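Local structure of alpha-L-rhamnosidase (Streptomyces avermitilis, 3W5N) at residues Gly589-Thr594 / Gly619-Phe624; Pro628-Ala633 / Phe914-Tyr919. The protein hydrolyses terminal alpha-L-rhamnose from flavonoid glycosides such as naringin and rutin and from gum arabic, cutting both alpha-1,6 and alpha-1,2 linkages. One frame throughout, in Å; residues are numbered along the deposited sequence.

Contact 1 (Gly589-Thr594 / Gly619-Phe624); sequences GRVMHT and GQRGNF. With RAM (alpha-L-rhamnopyranose), chain E.
Thr594 N, at the end of strand 587-594, donates a backbone hydrogen bond of 2.9 Å to Phe624 O, in the turn that follows helix 607-622, and the CA atoms of His593 and Phe624 face each other 5.7 Å apart. The pair joins a beta-sheet of the concanavalin-like domain to the first helix of the glycosidase domain, the six-hairpin helical domain of family GH78. His593 and Arg621 carry the side-chain contact. Arg621 CB sits over one face of the imidazole in a CH-pi contact, 4.0 Å from the ring centroid, and the arginine chain then passes on the same side of the ring near CD2 and NE2, with CD 3.8 Å from His593 CD2. A bend at chi3 (87°) turns the guanidinium nearly perpendicular to the imidazole, their planes 86° apart, and carries it out to a bound rhamnose, where NH2 donates to O5 and NH1 to O2; Thr617 OG1 is a further partner of NH2. His593 is held at both nitrogens: ND1 donates to Thr594 O, 2.9 Å away and close to the ring plane, while NE2 shares a water with Arg621 NH1, which should fix the ring's rotation. Another water donates to Met592 O and, weakly, to Arg621 O, bridging backbone acceptors that do not bond each other. Beside the backbone bond, Thr594 CG2 lies at the edge of the Phe624 ring and alongside its CB, while Thr594 OG1 bonds to Gly478 O. Over one face of that ring, Gln620 CG stands 3.9 Å above the centre.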
ATOM      1  N   GLY A 589      14.361   7.327 -10.020  1.00 10.60           N
ATOM      2  CA  GLY A 589      13.226   6.806  -9.245  1.00 10.25           C
ATOM      3  C   GLY A 589      13.729   5.904  -8.131  1.00 10.38           C
ATOM      4  O   GLY A 589      14.688   5.135  -8.327  1.00 10.59           O
ATOM      5  N   ARG A 590      13.123   6.017  -6.953  1.00 10.02           N
ATOM      6  CA  ARG A 590      13.449   5.126  -5.834  1.00 10.06           C
ATOM      7  C   ARG A 590      12.194   4.289  -5.561  1.00  9.49           C
ATOM      8  O   ARG A 590      11.191   4.791  -5.049  1.00  9.18           O
ATOM      9  CB  ARG A 590      13.880   5.930  -4.595  1.00 10.62           C
ATOM     10  CG  ARG A 590      15.124   6.798  -4.833  1.00 12.07           C
ATOM     11  CD  ARG A 590      15.506   7.566  -3.581  1.00 13.75           C
ATOM     12  NE  ARG A 590      14.386   8.384  -3.166  1.00 14.33           N
ATOM     13  CZ  ARG A 590      14.104   8.735  -1.908  1.00 15.33           C
ATOM     14  NH1 ARG A 590      14.881   8.377  -0.895  1.00 14.86           N
ATOM     15  NH2 ARG A 590      13.031   9.480  -1.678  1.00 15.58           N
ATOM     16  N   VAL A 591      12.254   3.015  -5.935  1.00  8.92           N
ATOM     17  CA  VAL A 591      11.110   2.108  -5.874  1.00  8.90           C
ATOM     18  C   VAL A 591      10.965   1.607  -4.426  1.00  8.97           C
ATOM     19  O   VAL A 591      11.896   1.032  -3.880  1.00  8.44           O
ATOM     20  CB  VAL A 591      11.305   0.888  -6.787  1.00  8.98           C
ATOM     21  CG1 VAL A 591      10.129  -0.078  -6.650  1.00  9.06           C
ATOM     22  CG2 VAL A 591      11.463   1.319  -8.252  1.00  8.80           C
ATOM     23  N   MET A 592       9.791   1.823  -3.848  1.00  9.02           N
ATOM     24  CA  MET A 592       9.529   1.495  -2.448  1.00  9.65           C
ATOM     25  C   MET A 592       8.355   0.569  -2.319  1.00  9.18           C
ATOM     26  O   MET A 592       7.306   0.828  -2.914  1.00  9.02           O
ATOM     27  CB  MET A 592       9.174   2.767  -1.670  1.00 10.91           C
ATOM     28  CG  MET A 592      10.300   3.775  -1.611  1.00 12.96           C
ATOM     29  SD  MET A 592       9.776   5.284  -0.758  1.00 15.76           S
ATOM     30  CE  MET A 592      11.248   6.281  -0.993  1.00 14.27           C
ATOM     31  N   HIS A 593       8.508  -0.464  -1.481  1.00  8.96           N
ATOM     32  CA  HIS A 593       7.409  -1.383  -1.156  1.00  8.38           C
ATOM     33  C   HIS A 593       7.756  -2.226   0.073  1.00  8.14           C
ATOM     34  O   HIS A 593       8.853  -2.125   0.599  1.00  7.53           O
ATOM     35  CB  HIS A 593       7.025  -2.283  -2.360  1.00  8.44           C
ATOM     36  CG  HIS A 593       8.181  -3.000  -2.984  1.00  8.58           C
ATOM     37  ND1 HIS A 593       8.795  -4.085  -2.392  1.00  8.75           N
ATOM     38  CD2 HIS A 593       8.826  -2.798  -4.165  1.00  8.47           C
ATOM     39  CE1 HIS A 593       9.786  -4.503  -3.170  1.00  8.78           C
ATOM     40  NE2 HIS A 593       9.815  -3.746  -4.253  1.00  8.66           N
ATOM     41  N   THR A 594       6.812  -3.045   0.531  1.00  8.09           N
ATOM     42  CA  THR A 594       7.107  -3.975   1.639  1.00  8.32           C
ATOM     43  C   THR A 594       8.405  -4.773   1.411  1.00  8.70           C
ATOM     44  O   THR A 594       8.671  -5.238   0.303  1.00  8.64           O
ATOM     45  CB  THR A 594       5.902  -4.901   1.927  1.00  8.07           C
ATOM     46  OG1 THR A 594       6.137  -5.634   3.143  1.00  8.27           O
ATOM     47  CG2 THR A 594       5.661  -5.856   0.754  1.00  7.95           C
ATOM     48  N   GLY A 619       2.836  -4.380 -10.912  1.00  9.45           N
ATOM     49  CA  GLY A 619       1.536  -3.994 -10.372  1.00  9.56           C
ATOM     50  C   GLY A 619       1.404  -4.433  -8.922  1.00 10.04           C
ATOM     51  O   GLY A 619       0.879  -3.704  -8.082  1.00 10.06           O
ATOM     52  N   GLN A 620       1.931  -5.620  -8.618  1.00  9.76           N
ATOM     53  CA  GLN A 620       1.893  -6.094  -7.243  1.00  9.55           C
ATOM     54  C   GLN A 620       2.765  -5.214  -6.342  1.00  9.25           C
ATOM     55  O   GLN A 620       2.291  -4.702  -5.320  1.00  8.73           O
ATOM     56  CB  GLN A 620       2.397  -7.525  -7.144  1.00  9.60           C
ATOM     57  CG  GLN A 620       2.393  -8.055  -5.700  1.00 10.20           C
ATOM     58  CD  GLN A 620       2.813  -9.518  -5.608  1.00 10.80           C
ATOM     59  OE1 GLN A 620       2.718 -10.166  -4.542  1.00 11.10           O
ATOM     60  NE2 GLN A 620       3.332 -10.023  -6.693  1.00 11.04           N
ATOM     61  N   ARG A 621       4.030  -5.054  -6.697  1.00  8.95           N
ATOM     62  CA  ARG A 621       4.939  -4.354  -5.792  1.00  9.19           C
ATOM     63  C   ARG A 621       4.519  -2.912  -5.641  1.00  9.23           C
ATOM     64  O   ARG A 621       4.646  -2.328  -4.558  1.00  9.27           O
ATOM     65  CB  ARG A 621       6.398  -4.474  -6.234  1.00  9.40           C
ATOM     66  CG  ARG A 621       6.790  -3.572  -7.401  1.00  9.63           C
ATOM     67  CD  ARG A 621       8.213  -3.900  -7.792  1.00  9.89           C
ATOM     68  NE  ARG A 621       8.223  -5.011  -8.748  1.00 10.24           N
ATOM     69  CZ  ARG A 621       9.316  -5.563  -9.269  1.00 10.60           C
ATOM     70  NH1 ARG A 621      10.520  -5.149  -8.890  1.00 10.84           N
ATOM     71  NH2 ARG A 621       9.201  -6.562 -10.155  1.00 10.49           N
ATOM     72  N   GLY A 622       3.984  -2.337  -6.711  1.00  9.14           N
ATOM     73  CA  GLY A 622       3.530  -0.943  -6.650  1.00  9.51           C
ATOM     74  C   GLY A 622       2.380  -0.721  -5.664  1.00  9.56           C
ATOM     75  O   GLY A 622       2.154   0.401  -5.179  1.00  9.93           O
ATOM     76  N   ASN A 623       1.614  -1.778  -5.402  1.00  9.35           N
ATOM     77  CA  ASN A 623       0.451  -1.677  -4.535  1.00  9.45           C
ATOM     78  C   ASN A 623       0.603  -2.416  -3.197  1.00  9.41           C
ATOM     79  O   ASN A 623      -0.378  -2.651  -2.505  1.00  9.23           O
ATOM     80  CB  ASN A 623      -0.805  -2.168  -5.276  1.00  9.60           C
ATOM     81  CG  ASN A 623      -1.298  -1.156  -6.281  1.00 10.34           C
ATOM     82  OD1 ASN A 623      -1.869  -0.138  -5.905  1.00 10.26           O
ATOM     83  ND2 ASN A 623      -1.043  -1.413  -7.573  1.00 10.45           N
ATOM     84  N   PHE A 624       1.834  -2.774  -2.856  1.00  9.25           N
ATOM     85  CA  PHE A 624       2.119  -3.476  -1.599  1.00  9.10           C
ATOM     86  C   PHE A 624       2.968  -2.551  -0.704  1.00  9.19           C
ATOM     87  O   PHE A 624       4.096  -2.878  -0.343  1.00  9.05           O
ATOM     88  CB  PHE A 624       2.850  -4.790  -1.904  1.00  9.41           C
ATOM     89  CG  PHE A 624       1.958  -6.013  -1.990  1.00  9.55           C
ATOM     90  CD1 PHE A 624       0.652  -5.948  -2.511  1.00  9.75           C
ATOM     91  CD2 PHE A 624       2.451  -7.255  -1.579  1.00  9.78           C
ATOM     92  CE1 PHE A 624      -0.141  -7.095  -2.594  1.00 10.09           C
ATOM     93  CE2 PHE A 624       1.667  -8.400  -1.674  1.00  9.67           C
ATOM     94  CZ  PHE A 624       0.374  -8.326  -2.181  1.00  9.62           C
TER
HETATM   95  C1  RAM E1204      12.120  -8.552  -9.249  1.00 25.87           C
HETATM   96  C2  RAM E1204      13.441  -7.863  -8.920  1.00 25.90           C
HETATM   97  C3  RAM E1204      14.402  -8.000 -10.094  1.00 26.36           C
HETATM   98  C4  RAM E1204      13.744  -7.444 -11.371  1.00 26.92           C
HETATM   99  C5  RAM E1204      12.394  -8.126 -11.635  1.00 27.08           C
HETATM  100  C6  RAM E1204      11.611  -7.522 -12.802  1.00 25.72           C
HETATM  101  O1  RAM E1204      12.347  -9.962  -9.343  1.00 25.70           O
HETATM  102  O2  RAM E1204      13.201  -6.469  -8.678  1.00 25.88           O
HETATM  103  O3  RAM E1204      15.589  -7.278  -9.746  1.00 27.28           O
HETATM  104  O4  RAM E1204      14.611  -7.623 -12.495  1.00 28.86           O
HETATM  105  O5  RAM E1204      11.561  -8.040 -10.466  1.00 25.24           O
HETATM  106  O   HOH W   1       6.722  -0.329  -5.434  1.00  8.39           O
HETATM  107  O   HOH W   2      11.470  -3.881  -6.690  1.00 10.92           O

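Contact 2 (Pro628-Ala633 / Phe914-Tyr919); sequences PTDTPA and FNHYAY. With RAM (alpha-L-rhamnopyranose), chain C.
Asp630 and His916 meet at a bound rhamnose, and the two loops that carry them form part of the sugar pocket of the six-hairpin glycosidase domain. From these loops three hydrogen bonds reach the sugar; Asp643, Trp695 and Glu636 supply others. Its O2 donates to Asp630 OD2 at 2.4 Å, a length too short to be taken at face value, and His916 NE2 points between O2 and O3, 3.1 and 3.0 Å away. Ser913 OG bonds to His916 ND1 and Leu638 N to Asp630 OD1, second-shell partners that fix how the imidazole and carboxylate are turned. Nonbonded contacts pack the loops together: Asp630 O stands 3.2 Å above the centre of the His916 ring, where it also receives a CA-H...O contact from His916 CA, and Thr631 CB touches CE1 of the ring. Pro632 crosses Asn915 at about a right angle, its CG 3.6 Å from Asn915 ND2; with Asn915 CG anti to the backbone N (chi1 -160°), the amide reaches across to the proline ring. Water supplies polar links between the loops. One molecule accepts from Tyr917 N and donates to Thr629 O and Asp630 O, lying over the centre of the Tyr917 ring; another accepts from Tyr917 OH and donates to Pro628 O. Replacing His916 by alanine is likely to deprive sugar O2 and O3 of their shared NE2 donor and open a gap beneath Asp630 O. With Glu636, the inferred proton donor, beside Asp630 and Glu895, the inferred proton acceptor, beside His916, the contact probably helps place the rhamnose between the two inferred catalytic carboxylates.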
ATOM      1  N   PRO A 628      -2.502  -3.535   1.033  1.00  9.60           N
ATOM      2  CA  PRO A 628      -2.685  -3.845  -0.391  1.00  9.55           C
ATOM      3  C   PRO A 628      -3.688  -2.878  -1.038  1.00  9.47           C
ATOM      4  O   PRO A 628      -4.884  -2.930  -0.742  1.00  9.29           O
ATOM      5  CB  PRO A 628      -3.200  -5.288  -0.383  1.00  9.79           C
ATOM      6  CG  PRO A 628      -3.897  -5.424   0.931  1.00  9.87           C
ATOM      7  CD  PRO A 628      -3.143  -4.544   1.903  1.00  9.86           C
ATOM      8  N   THR A 629      -3.177  -1.991  -1.892  1.00  9.43           N
ATOM      9  CA  THR A 629      -3.984  -0.908  -2.424  1.00  9.80           C
ATOM     10  C   THR A 629      -4.570  -1.229  -3.784  1.00 10.07           C
ATOM     11  O   THR A 629      -4.052  -2.094  -4.510  1.00 10.27           O
ATOM     12  CB  THR A 629      -3.197   0.423  -2.515  1.00  9.81           C
ATOM     13  OG1 THR A 629      -1.957   0.214  -3.208  1.00  9.86           O
ATOM     14  CG2 THR A 629      -2.902   0.968  -1.130  1.00  9.90           C
ATOM     15  N   ASP A 630      -5.641  -0.504  -4.114  1.00 10.57           N
ATOM     16  CA  ASP A 630      -6.220  -0.545  -5.451  1.00 11.33           C
ATOM     17  C   ASP A 630      -5.325   0.166  -6.468  1.00 11.54           C
ATOM     18  O   ASP A 630      -5.062  -0.363  -7.538  1.00 11.61           O
ATOM     19  CB  ASP A 630      -7.617   0.069  -5.451  1.00 12.04           C
ATOM     20  CG  ASP A 630      -7.640   1.548  -5.008  1.00 13.03           C
ATOM     21  OD1 ASP A 630      -6.927   1.985  -4.092  1.00 13.75           O
ATOM     22  OD2 ASP A 630      -8.419   2.287  -5.600  1.00 15.27           O
ATOM     23  N   THR A 631      -4.851   1.356  -6.117  1.00 12.05           N
ATOM     24  CA  THR A 631      -3.981   2.148  -6.989  1.00 12.70           C
ATOM     25  C   THR A 631      -3.023   2.949  -6.120  1.00 12.37           C
ATOM     26  O   THR A 631      -3.386   3.336  -5.022  1.00 12.65           O
ATOM     27  CB  THR A 631      -4.789   3.106  -7.896  1.00 14.33           C
ATOM     28  OG1 THR A 631      -3.915   4.112  -8.409  1.00 17.32           O
ATOM     29  CG2 THR A 631      -5.874   3.805  -7.113  1.00 14.85           C
ATOM     30  N   PRO A 632      -1.782   3.162  -6.585  1.00 12.12           N
ATOM     31  CA  PRO A 632      -0.820   3.891  -5.755  1.00 12.05           C
ATOM     32  C   PRO A 632      -0.708   5.361  -6.141  1.00 12.00           C
ATOM     33  O   PRO A 632       0.063   6.112  -5.529  1.00 11.98           O
ATOM     34  CB  PRO A 632       0.490   3.169  -6.068  1.00 12.17           C
ATOM     35  CG  PRO A 632       0.334   2.787  -7.511  1.00 11.83           C
ATOM     36  CD  PRO A 632      -1.131   2.509  -7.737  1.00 12.02           C
ATOM     37  N   ALA A 633      -1.499   5.779  -7.117  1.00 11.71           N
ATOM     38  CA  ALA A 633      -1.233   7.047  -7.801  1.00 11.90           C
ATOM     39  C   ALA A 633      -2.269   8.129  -7.545  1.00 11.74           C
ATOM     40  O   ALA A 633      -1.917   9.261  -7.209  1.00 11.47           O
ATOM     41  CB  ALA A 633      -1.084   6.808  -9.302  1.00 11.97           C
ATOM     42  N   PHE A 914      -3.672   3.430 -14.225  1.00 12.92           N
ATOM     43  CA  PHE A 914      -2.797   2.584 -15.022  1.00 12.53           C
ATOM     44  C   PHE A 914      -1.952   1.640 -14.163  1.00 12.13           C
ATOM     45  O   PHE A 914      -0.935   1.129 -14.619  1.00 11.91           O
ATOM     46  CB  PHE A 914      -1.910   3.439 -15.929  1.00 12.84           C
ATOM     47  CG  PHE A 914      -2.695   4.248 -16.923  1.00 12.80           C
ATOM     48  CD1 PHE A 914      -3.202   5.499 -16.580  1.00 13.22           C
ATOM     49  CD2 PHE A 914      -2.975   3.729 -18.181  1.00 13.81           C
ATOM     50  CE1 PHE A 914      -3.940   6.240 -17.499  1.00 13.40           C
ATOM     51  CE2 PHE A 914      -3.730   4.456 -19.094  1.00 13.60           C
ATOM     52  CZ  PHE A 914      -4.202   5.706 -18.754  1.00 13.23           C
ATOM     53  N   ASN A 915      -2.396   1.384 -12.935  1.00 12.05           N
ATOM     54  CA  ASN A 915      -1.631   0.522 -12.015  1.00 11.62           C
ATOM     55  C   ASN A 915      -2.552  -0.114 -10.948  1.00 12.12           C
ATOM     56  O   ASN A 915      -2.429   0.173  -9.770  1.00 12.25           O
ATOM     57  CB  ASN A 915      -0.466   1.323 -11.392  1.00 11.50           C
ATOM     58  CG  ASN A 915       0.641   0.438 -10.831  1.00 11.19           C
ATOM     59  OD1 ASN A 915       0.542  -0.790 -10.828  1.00 11.13           O
ATOM     60  ND2 ASN A 915       1.723   1.070 -10.372  1.00 10.96           N
ATOM     61  N   HIS A 916      -3.467  -0.974 -11.402  1.00 12.13           N
ATOM     62  CA  HIS A 916      -4.356  -1.794 -10.560  1.00 12.70           C
ATOM     63  C   HIS A 916      -3.917  -3.242 -10.779  1.00 13.28           C
ATOM     64  O   HIS A 916      -3.717  -3.654 -11.951  1.00 13.56           O
ATOM     65  CB  HIS A 916      -5.798  -1.690 -11.061  1.00 13.09           C
ATOM     66  CG  HIS A 916      -6.664  -0.721 -10.306  1.00 12.99           C
ATOM     67  ND1 HIS A 916      -6.473   0.646 -10.350  1.00 12.96           N
ATOM     68  CD2 HIS A 916      -7.771  -0.923  -9.553  1.00 12.86           C
ATOM     69  CE1 HIS A 916      -7.402   1.243  -9.622  1.00 12.82           C
ATOM     70  NE2 HIS A 916      -8.201   0.313  -9.122  1.00 13.16           N
ATOM     71  N   TYR A 917      -3.762  -4.038  -9.715  1.00 12.89           N
ATOM     72  CA  TYR A 917      -3.305  -5.425  -9.941  1.00 12.84           C
ATOM     73  C   TYR A 917      -4.375  -6.457 -10.340  1.00 13.16           C
ATOM     74  O   TYR A 917      -4.026  -7.575 -10.749  1.00 13.32           O
ATOM     75  CB  TYR A 917      -2.441  -5.989  -8.786  1.00 12.74           C
ATOM     76  CG  TYR A 917      -2.986  -5.807  -7.388  1.00 12.57           C
ATOM     77  CD1 TYR A 917      -4.311  -6.147  -7.056  1.00 12.32           C
ATOM     78  CD2 TYR A 917      -2.158  -5.315  -6.379  1.00 12.68           C
ATOM     79  CE1 TYR A 917      -4.790  -5.979  -5.753  1.00 12.81           C
ATOM     80  CE2 TYR A 917      -2.625  -5.148  -5.076  1.00 13.02           C
ATOM     81  CZ  TYR A 917      -3.938  -5.465  -4.772  1.00 13.13           C
ATOM     82  OH  TYR A 917      -4.381  -5.280  -3.481  1.00 13.08           O
ATOM     83  N   ALA A 918      -5.649  -6.072 -10.269  1.00 13.50           N
ATOM     84  CA  ALA A 918      -6.768  -7.016 -10.469  1.00 13.82           C
ATOM     85  C   ALA A 918      -6.657  -7.918 -11.711  1.00 14.48           C
ATOM     86  O   ALA A 918      -6.808  -9.150 -11.606  1.00 13.13           O
ATOM     87  CB  ALA A 918      -8.108  -6.285 -10.438  1.00 13.68           C
ATOM     88  N   TYR A 919      -6.370  -7.327 -12.878  1.00 14.11           N
ATOM     89  CA  TYR A 919      -6.284  -8.102 -14.116  1.00 14.85           C
ATOM     90  C   TYR A 919      -4.968  -8.876 -14.268  1.00 14.22           C
ATOM     91  O   TYR A 919      -4.811  -9.712 -15.174  1.00 14.35           O
ATOM     92  CB  TYR A 919      -6.557  -7.191 -15.328  1.00 15.86           C
ATOM     93  CG  TYR A 919      -7.994  -6.718 -15.352  1.00 16.80           C
ATOM     94  CD1 TYR A 919      -9.015  -7.557 -14.918  1.00 17.61           C
ATOM     95  CD2 TYR A 919      -8.346  -5.444 -15.821  1.00 18.42           C
ATOM     96  CE1 TYR A 919     -10.339  -7.159 -14.928  1.00 18.44           C
ATOM     97  CE2 TYR A 919      -9.679  -5.036 -15.839  1.00 18.62           C
ATOM     98  CZ  TYR A 919     -10.667  -5.905 -15.396  1.00 19.16           C
ATOM     99  OH  TYR A 919     -11.993  -5.546 -15.407  1.00 18.90           O
TER
HETATM  100  C1  RAM C1202     -12.552   1.533  -7.439  1.00 21.61           C
HETATM  101  C2  RAM C1202     -11.351   1.001  -6.637  1.00 22.00           C
HETATM  102  C3  RAM C1202     -11.271  -0.543  -6.668  1.00 19.28           C
HETATM  103  C4  RAM C1202     -12.613  -1.277  -6.836  1.00 20.18           C
HETATM  104  C5  RAM C1202     -13.714  -0.365  -6.374  1.00 20.46           C
HETATM  105  C6  RAM C1202     -15.041  -1.125  -6.486  1.00 20.33           C
HETATM  106  O1  RAM C1202     -12.886   2.870  -7.051  1.00 24.07           O
HETATM  107  O2  RAM C1202     -10.151   1.658  -7.122  1.00 21.98           O
HETATM  108  O3  RAM C1202     -10.518  -0.989  -7.787  1.00 17.49           O
HETATM  109  O4  RAM C1202     -12.687  -2.506  -6.080  1.00 18.20           O
HETATM  110  O5  RAM C1202     -13.734   0.770  -7.237  1.00 20.25           O
HETATM  111  O   HOH W   3      -6.632  -3.966  -2.690  1.00 11.88           O
HETATM  112  O   HOH W   4      -4.485  -2.878  -7.219  1.00 13.62           O

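In the fold
Both contacts are buried, their centres 11 Å apart, and they follow each other in the chain: helix 607-622 closes contact 1, and the loop leading on from it opens contact 2. Contact 1 is an interface between domains, strand against helix end, whereas contact 2 joins two loops within the helical domain at the sugar pocket. Asn623 ties them together, its OD1 probably hydrogen-bonded to Thr629 OG1 and its ND2 to Asn915 O. Their chemistry differs accordingly. A direct backbone bond spans contact 1, while the clear polar links across contact 2 are made through water and sugar. Each meets a separate rhamnose, met by an arginine of contact 1 in one case and by an aspartate and a histidine of contact 2 in the other.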